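Local coordinates for protein plantacyanin (PDB 1F56) that is a basic blue copper protein of spinach with a cupredoxin fold, probably carrying electrons through its single bound copper ion, at residues A[63-66]-A[71-74]; A[3-8]-A[12-17]; A[37-42]-A[48-53]; A[23-28]-A[86-91]. All coordinates share one frame; numbering follows the deposited sequence.

Interaction 1 of 4, residues A[63-66]-A[71-74]. With CU1 (copper (I) ion), chain F.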
loop_
_atom_site.group_PDB
_atom_site.type_symbol
_atom_site.label_atom_id
_atom_site.label_comp_id
_atom_site.label_asym_id
_atom_site.label_seq_id
_atom_site.Cartn_x
_atom_site.Cartn_y
_atom_site.Cartn_z
ATOM N N ILE A 63 -4.905 6.056 -4.721
ATOM C CA ILE A 63 -5.225 6.255 -3.324
ATOM C C ILE A 63 -4.555 7.527 -2.793
ATOM O O ILE A 63 -3.347 7.715 -2.938
ATOM C CB ILE A 63 -4.752 5.047 -2.506
ATOM C CG1 ILE A 63 -5.385 3.770 -3.073
ATOM C CG2 ILE A 63 -5.112 5.235 -1.035
ATOM C CD1 ILE A 63 -4.998 2.510 -2.323
ATOM N N LYS A 64 -5.353 8.401 -2.188
ATOM C CA LYS A 64 -4.836 9.635 -1.616
ATOM C C LYS A 64 -4.322 9.397 -0.196
ATOM O O LYS A 64 -4.934 8.671 0.578
ATOM C CB LYS A 64 -5.930 10.703 -1.643
ATOM C CG LYS A 64 -6.445 10.951 -3.068
ATOM C CD LYS A 64 -7.464 12.070 -3.136
ATOM C CE LYS A 64 -7.920 12.290 -4.572
ATOM N NZ LYS A 64 -9.012 13.302 -4.675
ATOM N N LEU A 65 -3.179 9.988 0.129
ATOM C CA LEU A 65 -2.571 9.844 1.451
ATOM C C LEU A 65 -3.160 10.823 2.461
ATOM O O LEU A 65 -3.457 11.955 2.112
ATOM C CB LEU A 65 -1.074 10.098 1.355
ATOM C CG LEU A 65 -0.277 9.145 0.463
ATOM C CD1 LEU A 65 1.215 9.503 0.528
ATOM C CD2 LEU A 65 -0.515 7.715 0.939
ATOM N N THR A 66 -3.352 10.390 3.702
ATOM C CA THR A 66 -3.861 11.297 4.729
ATOM C C THR A 66 -2.647 11.705 5.563
ATOM O O THR A 66 -1.633 10.997 5.582
ATOM C CB THR A 66 -4.915 10.614 5.646
ATOM O OG1 THR A 66 -4.404 9.357 6.122
ATOM C CG2 THR A 66 -6.213 10.394 4.891
ATOM N N TYR A 71 -0.622 2.898 5.938
ATOM C CA TYR A 71 -0.115 1.529 5.811
ATOM C C TYR A 71 -0.856 0.749 4.741
ATOM O O TYR A 71 -2.080 0.844 4.635
ATOM C CB TYR A 71 -0.287 0.781 7.144
ATOM C CG TYR A 71 0.383 1.429 8.332
ATOM C CD1 TYR A 71 1.763 1.332 8.519
ATOM C CD2 TYR A 71 -0.364 2.153 9.274
ATOM C CE1 TYR A 71 2.393 1.942 9.612
ATOM C CE2 TYR A 71 0.263 2.766 10.376
ATOM C CZ TYR A 71 1.633 2.657 10.533
ATOM O OH TYR A 71 2.250 3.276 11.597
ATOM N N PHE A 72 -0.122 -0.036 3.956
ATOM C CA PHE A 72 -0.750 -0.839 2.910
ATOM C C PHE A 72 -0.093 -2.213 2.858
ATOM O O PHE A 72 1.106 -2.308 3.076
ATOM C CB PHE A 72 -0.586 -0.181 1.532
ATOM C CG PHE A 72 -1.127 1.210 1.449
ATOM C CD1 PHE A 72 -0.326 2.301 1.780
ATOM C CD2 PHE A 72 -2.436 1.440 1.024
ATOM C CE1 PHE A 72 -0.818 3.607 1.683
ATOM C CE2 PHE A 72 -2.930 2.743 0.929
ATOM C CZ PHE A 72 -2.117 3.823 1.257
ATOM N N ILE A 73 -0.873 -3.264 2.583
ATOM C CA ILE A 73 -0.320 -4.620 2.447
ATOM C C ILE A 73 -1.081 -5.322 1.327
ATOM O O ILE A 73 -2.140 -4.851 0.888
ATOM C CB ILE A 73 -0.505 -5.499 3.751
ATOM C CG1 ILE A 73 -1.997 -5.759 4.021
ATOM C CG2 ILE A 73 0.126 -4.813 4.964
ATOM C CD1 ILE A 73 -2.262 -6.685 5.217
ATOM N N CYS A 74 -0.521 -6.417 0.827
ATOM C CA CYS A 74 -1.218 -7.233 -0.165
ATOM C C CYS A 74 -1.672 -8.329 0.770
ATOM O O CYS A 74 -0.879 -8.800 1.581
ATOM C CB CYS A 74 -0.276 -7.849 -1.196
ATOM S SG CYS A 74 -1.159 -9.007 -2.282
HETATM CU CU CU1 F . 0.398 -9.644 -3.658
#

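Interaction 2 of 4, residues A[3-8]-A[12-17]. With SO4 (sulfate ion), chain E.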
loop_
_atom_site.group_PDB
_atom_site.type_symbol
_atom_site.label_atom_id
_atom_site.label_comp_id
_atom_site.label_asym_id
_atom_site.label_seq_id
_atom_site.Cartn_x
_atom_site.Cartn_y
_atom_site.Cartn_z
ATOM N N TYR A 3 2.274 9.942 -7.631
ATOM C CA TYR A 3 3.416 9.029 -7.733
ATOM C C TYR A 3 2.994 7.582 -8.068
ATOM O O TYR A 3 2.058 7.048 -7.466
ATOM C CB TYR A 3 4.197 9.026 -6.406
ATOM C CG TYR A 3 4.740 10.386 -5.985
ATOM C CD1 TYR A 3 4.327 10.996 -4.801
ATOM C CD2 TYR A 3 5.649 11.070 -6.786
ATOM C CE1 TYR A 3 4.807 12.252 -4.431
ATOM C CE2 TYR A 3 6.132 12.324 -6.423
ATOM C CZ TYR A 3 5.714 12.907 -5.254
ATOM O OH TYR A 3 6.222 14.139 -4.912
ATOM N N ASN A 4 3.676 6.949 -9.020
ATOM C CA ASN A 4 3.371 5.557 -9.375
ATOM C C ASN A 4 4.150 4.641 -8.422
ATOM O O ASN A 4 5.319 4.901 -8.143
ATOM C CB ASN A 4 3.826 5.214 -10.802
ATOM C CG ASN A 4 3.062 5.962 -11.877
ATOM O OD1 ASN A 4 1.876 6.233 -11.746
ATOM N ND2 ASN A 4 3.748 6.279 -12.968
ATOM N N ILE A 5 3.514 3.579 -7.922
ATOM C CA ILE A 5 4.208 2.629 -7.043
ATOM C C ILE A 5 4.293 1.276 -7.762
ATOM O O ILE A 5 3.312 0.824 -8.336
ATOM C CB ILE A 5 3.461 2.428 -5.692
ATOM C CG1 ILE A 5 3.468 3.729 -4.891
ATOM C CG2 ILE A 5 4.157 1.348 -4.859
ATOM C CD1 ILE A 5 4.874 4.222 -4.559
ATOM N N GLY A 6 5.465 0.645 -7.763
ATOM C CA GLY A 6 5.589 -0.657 -8.414
ATOM C C GLY A 6 5.167 -1.660 -7.357
ATOM O O GLY A 6 5.943 -1.998 -6.459
ATOM N N TRP A 7 3.926 -2.121 -7.442
ATOM C CA TRP A 7 3.386 -3.043 -6.442
ATOM C C TRP A 7 3.739 -4.492 -6.741
ATOM O O TRP A 7 3.082 -5.153 -7.538
ATOM C CB TRP A 7 1.865 -2.862 -6.377
ATOM C CG TRP A 7 1.211 -3.415 -5.149
ATOM C CD1 TRP A 7 0.118 -4.243 -5.111
ATOM C CD2 TRP A 7 1.555 -3.137 -3.783
ATOM N NE1 TRP A 7 -0.242 -4.489 -3.813
ATOM C CE2 TRP A 7 0.620 -3.829 -2.971
ATOM C CE3 TRP A 7 2.557 -2.365 -3.162
ATOM C CZ2 TRP A 7 0.653 -3.778 -1.570
ATOM C CZ3 TRP A 7 2.591 -2.308 -1.758
ATOM C CH2 TRP A 7 1.638 -3.014 -0.979
ATOM N N SER A 8 4.793 -4.975 -6.101
ATOM C CA SER A 8 5.243 -6.345 -6.294
ATOM C C SER A 8 5.911 -6.831 -5.013
ATOM O O SER A 8 6.033 -6.071 -4.053
ATOM C CB SER A 8 6.240 -6.414 -7.445
ATOM O OG SER A 8 6.540 -7.766 -7.748
ATOM N N ASN A 12 8.614 -0.985 -5.260
ATOM C CA ASN A 12 9.501 0.097 -5.657
ATOM C C ASN A 12 8.767 1.436 -5.762
ATOM O O ASN A 12 7.553 1.477 -5.998
ATOM C CB ASN A 12 10.194 -0.218 -6.986
ATOM C CG ASN A 12 9.228 -0.284 -8.143
ATOM O OD1 ASN A 12 8.742 -1.355 -8.502
ATOM N ND2 ASN A 12 8.931 0.868 -8.727
ATOM N N GLY A 13 9.519 2.522 -5.568
ATOM C CA GLY A 13 8.969 3.865 -5.666
ATOM C C GLY A 13 8.668 4.555 -4.348
ATOM O O GLY A 13 8.266 5.723 -4.338
ATOM N N ALA A 14 8.875 3.857 -3.234
ATOM C CA ALA A 14 8.586 4.435 -1.922
ATOM C C ALA A 14 9.799 4.618 -1.017
ATOM O O ALA A 14 9.816 5.513 -0.170
ATOM C CB ALA A 14 7.533 3.591 -1.206
ATOM N N ARG A 15 10.813 3.777 -1.203
ATOM C CA ARG A 15 12.027 3.825 -0.382
ATOM C C ARG A 15 12.856 5.101 -0.491
ATOM O O ARG A 15 13.249 5.517 -1.585
ATOM C CB ARG A 15 12.922 2.623 -0.712
ATOM C CG ARG A 15 12.259 1.271 -0.469
ATOM C CD ARG A 15 12.922 0.184 -1.307
ATOM N NE ARG A 15 12.146 -1.056 -1.331
ATOM C CZ ARG A 15 12.080 -1.925 -0.326
ATOM N NH1 ARG A 15 12.751 -1.698 0.796
ATOM N NH2 ARG A 15 11.344 -3.022 -0.447
ATOM N N GLY A 16 13.123 5.717 0.655
ATOM C CA GLY A 16 13.938 6.920 0.691
ATOM C C GLY A 16 13.361 8.166 0.039
ATOM O O GLY A 16 14.088 9.136 -0.201
ATOM N N LYS A 17 12.065 8.151 -0.255
ATOM C CA LYS A 17 11.431 9.300 -0.885
ATOM C C LYS A 17 10.450 9.973 0.069
ATOM O O LYS A 17 9.864 9.321 0.938
ATOM C CB LYS A 17 10.761 8.850 -2.180
ATOM C CG LYS A 17 11.794 8.319 -3.177
ATOM C CD LYS A 17 11.190 7.753 -4.445
ATOM C CE LYS A 17 12.300 7.272 -5.375
ATOM N NZ LYS A 17 11.756 6.585 -6.583
HETATM S S SO4 E . 13.238 2.165 -5.327
HETATM O O1 SO4 E . 14.147 3.145 -4.699
HETATM O O2 SO4 E . 12.422 1.513 -4.286
HETATM O O3 SO4 E . 12.356 2.860 -6.286
HETATM O O4 SO4 E . 14.027 1.141 -6.034
#

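Interaction 3 of 4, residues A[37-42]-A[48-53]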
loop_
_atom_site.group_PDB
_atom_site.type_symbol
_atom_site.label_atom_id
_atom_site.label_comp_id
_atom_site.label_asym_id
_atom_site.label_seq_id
_atom_site.Cartn_x
_atom_site.Cartn_y
_atom_site.Cartn_z
ATOM N N VAL A 37 -4.561 -3.389 0.305
ATOM C CA VAL A 37 -5.470 -3.216 1.424
ATOM C C VAL A 37 -4.892 -2.128 2.331
ATOM O O VAL A 37 -3.726 -2.222 2.724
ATOM C CB VAL A 37 -5.614 -4.539 2.226
ATOM C CG1 VAL A 37 -6.709 -4.392 3.293
ATOM C CG2 VAL A 37 -5.951 -5.700 1.270
ATOM N N ALA A 38 -5.694 -1.100 2.630
ATOM C CA ALA A 38 -5.280 -0.009 3.512
ATOM C C ALA A 38 -5.595 -0.485 4.917
ATOM O O ALA A 38 -6.757 -0.699 5.261
ATOM C CB ALA A 38 -6.072 1.287 3.188
ATOM N N VAL A 39 -4.564 -0.640 5.735
ATOM C CA VAL A 39 -4.748 -1.165 7.085
ATOM C C VAL A 39 -4.243 -0.196 8.146
ATOM O O VAL A 39 -3.762 0.885 7.823
ATOM C CB VAL A 39 -3.983 -2.517 7.230
ATOM C CG1 VAL A 39 -4.447 -3.497 6.162
ATOM C CG2 VAL A 39 -2.474 -2.293 7.077
ATOM N N ASN A 40 -4.349 -0.585 9.416
ATOM C CA ASN A 40 -3.857 0.267 10.500
ATOM C C ASN A 40 -2.478 -0.249 10.926
ATOM O O ASN A 40 -1.985 -1.238 10.371
ATOM C CB ASN A 40 -4.833 0.256 11.687
ATOM C CG ASN A 40 -5.112 -1.142 12.209
ATOM O OD1 ASN A 40 -4.609 -2.139 11.684
ATOM N ND2 ASN A 40 -5.922 -1.224 13.250
ATOM N N GLY A 41 -1.859 0.422 11.893
ATOM C CA GLY A 41 -0.538 0.030 12.365
ATOM C C GLY A 41 -0.418 -1.399 12.862
ATOM O O GLY A 41 0.513 -2.117 12.484
ATOM N N ARG A 42 -1.340 -1.833 13.714
ATOM C CA ARG A 42 -1.276 -3.207 14.226
ATOM C C ARG A 42 -1.495 -4.213 13.095
ATOM O O ARG A 42 -0.855 -5.268 13.059
ATOM C CB ARG A 42 -2.310 -3.421 15.333
ATOM C CG ARG A 42 -2.048 -2.563 16.570
ATOM C CD ARG A 42 -3.081 -2.803 17.664
ATOM N NE ARG A 42 -4.408 -2.344 17.264
ATOM C CZ ARG A 42 -4.749 -1.066 17.117
ATOM N NH1 ARG A 42 -3.863 -0.107 17.341
ATOM N NH2 ARG A 42 -5.978 -0.747 16.732
ATOM N N SER A 48 -2.046 -8.533 8.782
ATOM C CA SER A 48 -3.458 -8.914 8.831
ATOM C C SER A 48 -4.350 -7.681 8.806
ATOM O O SER A 48 -4.216 -6.789 9.639
ATOM C CB SER A 48 -3.737 -9.719 10.104
ATOM O OG SER A 48 -3.214 -9.047 11.239
ATOM N N ALA A 49 -5.267 -7.644 7.852
ATOM C CA ALA A 49 -6.161 -6.513 7.698
ATOM C C ALA A 49 -7.248 -6.489 8.763
ATOM O O ALA A 49 -7.865 -7.516 9.056
ATOM C CB ALA A 49 -6.778 -6.549 6.322
ATOM N N PRO A 50 -7.499 -5.310 9.358
ATOM C CA PRO A 50 -8.536 -5.220 10.392
ATOM C C PRO A 50 -9.922 -5.280 9.762
ATOM O O PRO A 50 -10.074 -5.064 8.552
ATOM C CB PRO A 50 -8.239 -3.879 11.071
ATOM C CG PRO A 50 -7.648 -3.053 9.958
ATOM C CD PRO A 50 -6.753 -4.045 9.233
ATOM N N ARG A 51 -10.933 -5.578 10.570
ATOM C CA ARG A 51 -12.296 -5.679 10.049
ATOM C C ARG A 51 -12.728 -4.400 9.331
ATOM O O ARG A 51 -12.504 -3.286 9.818
ATOM C CB ARG A 51 -13.276 -5.994 11.179
ATOM C CG ARG A 51 -13.552 -4.819 12.108
ATOM C CD ARG A 51 -14.275 -5.249 13.377
ATOM N NE ARG A 51 -13.385 -5.961 14.291
ATOM C CZ ARG A 51 -13.756 -6.457 15.468
ATOM N NH1 ARG A 51 -15.010 -6.321 15.882
ATOM N NH2 ARG A 51 -12.874 -7.092 16.231
ATOM N N GLY A 52 -13.335 -4.568 8.158
ATOM C CA GLY A 52 -13.801 -3.421 7.399
ATOM C C GLY A 52 -12.760 -2.698 6.556
ATOM O O GLY A 52 -13.102 -1.750 5.836
ATOM N N ALA A 53 -11.502 -3.122 6.638
ATOM C CA ALA A 53 -10.425 -2.504 5.853
ATOM C C ALA A 53 -10.822 -2.406 4.376
ATOM O O ALA A 53 -11.538 -3.279 3.853
ATOM C CB ALA A 53 -9.154 -3.323 5.989
#

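Interaction 4 of 4, residues A[23-28]-A[86-91]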
loop_
_atom_site.group_PDB
_atom_site.type_symbol
_atom_site.label_atom_id
_atom_site.label_comp_id
_atom_site.label_asym_id
_atom_site.label_seq_id
_atom_site.Cartn_x
_atom_site.Cartn_y
_atom_site.Cartn_z
ATOM N N ASP A 23 -0.979 13.738 -1.396
ATOM C CA ASP A 23 -0.391 13.069 -2.553
ATOM C C ASP A 23 -1.235 11.862 -2.941
ATOM O O ASP A 23 -1.869 11.223 -2.091
ATOM C CB ASP A 23 1.028 12.564 -2.248
ATOM C CG ASP A 23 2.053 13.681 -2.159
ATOM O OD1 ASP A 23 1.764 14.832 -2.562
ATOM O OD2 ASP A 23 3.162 13.388 -1.686
ATOM N N VAL A 24 -1.212 11.540 -4.225
ATOM C CA VAL A 24 -1.940 10.394 -4.756
ATOM C C VAL A 24 -0.924 9.304 -5.126
ATOM O O VAL A 24 0.029 9.559 -5.860
ATOM C CB VAL A 24 -2.740 10.782 -6.038
ATOM C CG1 VAL A 24 -3.485 9.558 -6.593
ATOM C CG2 VAL A 24 -3.723 11.926 -5.727
ATOM N N LEU A 25 -1.099 8.104 -4.590
ATOM C CA LEU A 25 -0.211 6.990 -4.947
ATOM C C LEU A 25 -0.967 6.142 -5.963
ATOM O O LEU A 25 -2.165 5.881 -5.798
ATOM C CB LEU A 25 0.110 6.112 -3.739
ATOM C CG LEU A 25 0.951 6.732 -2.612
ATOM C CD1 LEU A 25 1.351 5.653 -1.607
ATOM C CD2 LEU A 25 2.183 7.392 -3.206
ATOM N N VAL A 26 -0.287 5.716 -7.017
ATOM C CA VAL A 26 -0.943 4.875 -7.989
ATOM C C VAL A 26 -0.258 3.517 -7.953
ATOM O O VAL A 26 0.881 3.372 -8.413
ATOM C CB VAL A 26 -0.868 5.456 -9.422
ATOM C CG1 VAL A 26 -1.695 4.559 -10.372
ATOM C CG2 VAL A 26 -1.422 6.907 -9.459
ATOM N N PHE A 27 -0.944 2.529 -7.379
ATOM C CA PHE A 27 -0.404 1.179 -7.283
ATOM C C PHE A 27 -0.604 0.468 -8.622
ATOM O O PHE A 27 -1.744 0.258 -9.083
ATOM C CB PHE A 27 -1.090 0.399 -6.149
ATOM C CG PHE A 27 -0.782 0.932 -4.777
ATOM C CD1 PHE A 27 -1.451 2.053 -4.283
ATOM C CD2 PHE A 27 0.195 0.331 -3.990
ATOM C CE1 PHE A 27 -1.151 2.570 -3.024
ATOM C CE2 PHE A 27 0.507 0.839 -2.720
ATOM C CZ PHE A 27 -0.173 1.965 -2.239
ATOM N N LYS A 28 0.513 0.097 -9.240
ATOM C CA LYS A 28 0.483 -0.550 -10.543
ATOM C C LYS A 28 0.956 -1.986 -10.475
ATOM O O LYS A 28 2.018 -2.274 -9.901
ATOM C CB LYS A 28 1.336 0.241 -11.539
ATOM C CG LYS A 28 0.842 1.668 -11.741
ATOM C CD LYS A 28 1.351 2.266 -13.035
ATOM C CE LYS A 28 0.540 3.493 -13.408
ATOM N NZ LYS A 28 0.960 4.075 -14.710
ATOM N N ILE A 86 3.912 -1.647 2.963
ATOM C CA ILE A 86 4.643 -0.393 3.072
ATOM C C ILE A 86 3.967 0.554 4.037
ATOM O O ILE A 86 2.745 0.524 4.220
ATOM C CB ILE A 86 4.793 0.365 1.735
ATOM C CG1 ILE A 86 3.431 0.555 1.077
ATOM C CG2 ILE A 86 5.774 -0.352 0.836
ATOM C CD1 ILE A 86 3.492 1.436 -0.174
ATOM N N ALA A 87 4.791 1.383 4.665
ATOM C CA ALA A 87 4.339 2.383 5.607
ATOM C C ALA A 87 4.889 3.687 5.040
ATOM O O ALA A 87 6.100 3.833 4.854
ATOM C CB ALA A 87 4.919 2.110 6.984
ATOM N N ILE A 88 3.990 4.616 4.732
ATOM C CA ILE A 88 4.365 5.914 4.180
ATOM C C ILE A 88 4.011 6.986 5.208
ATOM O O ILE A 88 2.900 6.977 5.747
ATOM C CB ILE A 88 3.564 6.205 2.888
ATOM C CG1 ILE A 88 3.824 5.115 1.852
ATOM C CG2 ILE A 88 3.909 7.602 2.342
ATOM C CD1 ILE A 88 5.259 5.019 1.416
ATOM N N ASN A 89 4.955 7.878 5.505
ATOM C CA ASN A 89 4.701 8.980 6.433
ATOM C C ASN A 89 4.397 10.196 5.570
ATOM O O ASN A 89 5.288 10.742 4.921
ATOM C CB ASN A 89 5.921 9.274 7.305
ATOM C CG ASN A 89 5.663 10.395 8.319
ATOM O OD1 ASN A 89 6.591 10.944 8.905
ATOM N ND2 ASN A 89 4.404 10.722 8.530
ATOM N N ALA A 90 3.135 10.613 5.542
ATOM C CA ALA A 90 2.747 11.764 4.741
ATOM C C ALA A 90 2.746 13.002 5.642
ATOM O O ALA A 90 1.896 13.132 6.524
ATOM C CB ALA A 90 1.366 11.541 4.142
ATOM N N LYS A 91 3.702 13.903 5.409
ATOM C CA LYS A 91 3.851 15.117 6.207
ATOM C C LYS A 91 2.846 16.205 5.821
ATOM O O LYS A 91 2.547 17.046 6.684
ATOM C CB LYS A 91 5.274 15.663 6.059
ATOM C CG LYS A 91 6.367 14.623 6.176
ATOM C CD LYS A 91 6.627 14.246 7.613
ATOM C CE LYS A 91 7.441 15.318 8.307
ATOM N NZ LYS A 91 8.790 15.448 7.691
ATOM O OXT LYS A 91 2.383 16.227 4.663
#

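Interaction 1 of 4, residues A[63-66]-A[71-74]
Cys-74 SG, bonded to the copper ion CU1 at 2.2 Å, ends the segment 71-74, whose Phe-72 side chain reaches the core to meet Ile-63 and Leu-65. The thiolate lies opposite its own backbone N (chi1 173°), and this rotation directs it to the metal. His-34 and His-79 bind the same copper through their ND1 atoms, and Met-84 completes the site.

Two residues before this ligand, the ring of Phe-72 receives the aliphatic chains of segment 63-66 along its outer rim. Ile-63 CG2 comes up near the ring plane and touches Phe-72 CE2 at 3.9 Å. The extended arm of the same isoleucine brings its CD1 to Phe-72 CE2 at 3.9 Å too, so both branches share a single ring carbon. Round the rim, Leu-65 CD2 approaches Phe-72 CE1 at 4.2 Å, again near the ring plane.

Strands 60-64 and 68-73 belong to the two different sheets of the cupredoxin beta sandwich, and the chain arches from one to the other between them. Hence the backbones stay far apart, with Ile-63 CA and Phe-72 CA separated by 10.5 Å, and only side chains span the interior. Leu-65 also leans on Phe-19, Leu-25 and Ile-88, while Val-36 touches both Ile-63 and Phe-72.

Interaction 2 of 4, residues A[3-8]-A[12-17]
Gly-6 and Asn-12 form a single antiparallel bridge, a hydrogen-bonded pair that ties the loop after strand 2-6 back onto an outer strand of the smaller sheet of the cupredoxin sandwich. Each residue both gives and accepts. Gly-6 N reaches Asn-12 O at 2.9 Å, the donor tilted 27° from the carbonyl plane. In return Asn-12 N gives its hydrogen to Gly-6 O at 3.1 Å, here in the carbonyl plane and on a lone pair.

The next amide turns outward to a sulfate ion, probably left from crystallisation. Gly-13 N bonds to its O3 at 2.9 Å and, weakly, to O2 of the same ion. Arg-15, poorly ordered, has its NE bonded to Val-11 O, while the type II turn from Ala-14 to Lys-17 is closed by a weak bond from Lys-17 N to Ala-14 O.

The Asn-12 amide folds back across the glycine backbone, its first torsion of 66° bringing OD1 to 3.2 Å from Gly-6 CA. On the buried side, Ile-5 spreads its branches under the loop: CG2 lies 3.6 Å from Asn-12 O, and CD1 lies 3.7 Å from Gly-13 O and 4.3 Å from Ala-14 CB.

Interaction 3 of 4, residues A[37-42]-A[48-53]
Val-37 and Ala-49 touch at the tight, inner end of this contact, where small apolar groups fit closely between strand 36-39 and the loop 48-53. Val-37 CG1, placed opposite its backbone N (chi1 -173°), points into the loop and meets two methyls at once, Ala-49 CB at 3.7 Å and Ala-53 CB at 3.8 Å. Ala-53 CB also lies 3.6 Å from Ala-38 O. One step on, Val-39 meets each partner with a different atom: its branch CG1 rests against Ala-49 CB at 3.8 Å, whereas CB, the stem carbon, sits beside Pro-50 CD at 3.7 Å.

Farther out the contact is looser: a polar side chain lies along an apolar ring without bonding to it. The amide of Asn-40 and the ring of Pro-50 run past each other in opposite senses, with Asn-40 OD1 3.6 Å from Pro-50 CG. That oxygen has its real partner in Gly-43 N, for Asn-40 is the N-cap of helix 41-45. Ser-48, Arg-51 and Gly-52 face solvent; the last two are the corner residues of a type II beta turn, closed by a bond from Ala-53 N to Pro-50 O at 3.1 Å.

This surface corner brings together strand 36-39, helix 41-45 and the approach to strand 54-56 in the larger sheet of the cupredoxin sandwich. Backbone bonds pair Ala-38 with Arg-54 on one side and Val-37 and Val-39 with strand 68-73 on the other, while just before the loop Cys-47 forms a disulfide with Cys-80.

Interaction 4 of 4, residues A[23-28]-A[86-91]
The ring of Phe-27 takes Ile-86 CD1 at its edge, near the ring plane, with that methyl 4.0 Å from Phe-27 CE2. A neighbouring part of the same edge is directed at the face of the Trp-7 indole in a T-shaped stack. The far end of the ring meets Phe-72, the two planes inclined at about 50°. Above one face lies Ile-5, and Ile-63 approaches obliquely from the side of the other.

Phe-27 and Ile-86 come at each other from opposite directions, because they project from strands in different sheets. Strand 24-28 is the middle strand of the three-stranded sheet, strand 85-90 an outer strand of the four-stranded one, and the contact spans the interior of the cupredoxin sandwich. Leu-25 CA and Ile-88 CA stand 10.3 Å apart, a gap filled by the side chains.

Ile-86 extends its CG1 arm straight toward the aromatic ring (chi2 174°), so that its terminal methyl does the touching. Ile-88 instead bends at the second torsion (chi2 -62°) and presents CG1, the carbon that Leu-25 CD1 approaches at 4.3 Å. Phe-19, from a loop, packs on both Leu-25 and Ile-88. Where the strand 24-28 begins, the buried carboxylate of Asp-23 is held through both oxygens: OD1 is hydrogen-bonded to Ala-1 N and OD2 to Arg-20 N.

In the fold
Interactions 1 and 4 both bridge the two sheets of the sandwich, and their centres lie about 6 Å apart; Ile-63 O and Leu-25 N, 2.8 Å apart, join them along the smaller sheet. That sheet continues into interaction 2, where Ile-5 N stands 2.7 Å from Val-26 O. Interaction 3 involves an inner strand of the larger sheet, with Val-37 N 2.9 Å from Ile-73 O, and its centre is about 20 Å from that of interaction 2, across the middle of the molecule. Trp-7 CZ2 packs 3.8 Å from Cys-74 N, beside the copper ligand. Copper itself lies about 9 Å from the nearest side-chain atom of Val-37 and about 10 Å from that of Phe-27.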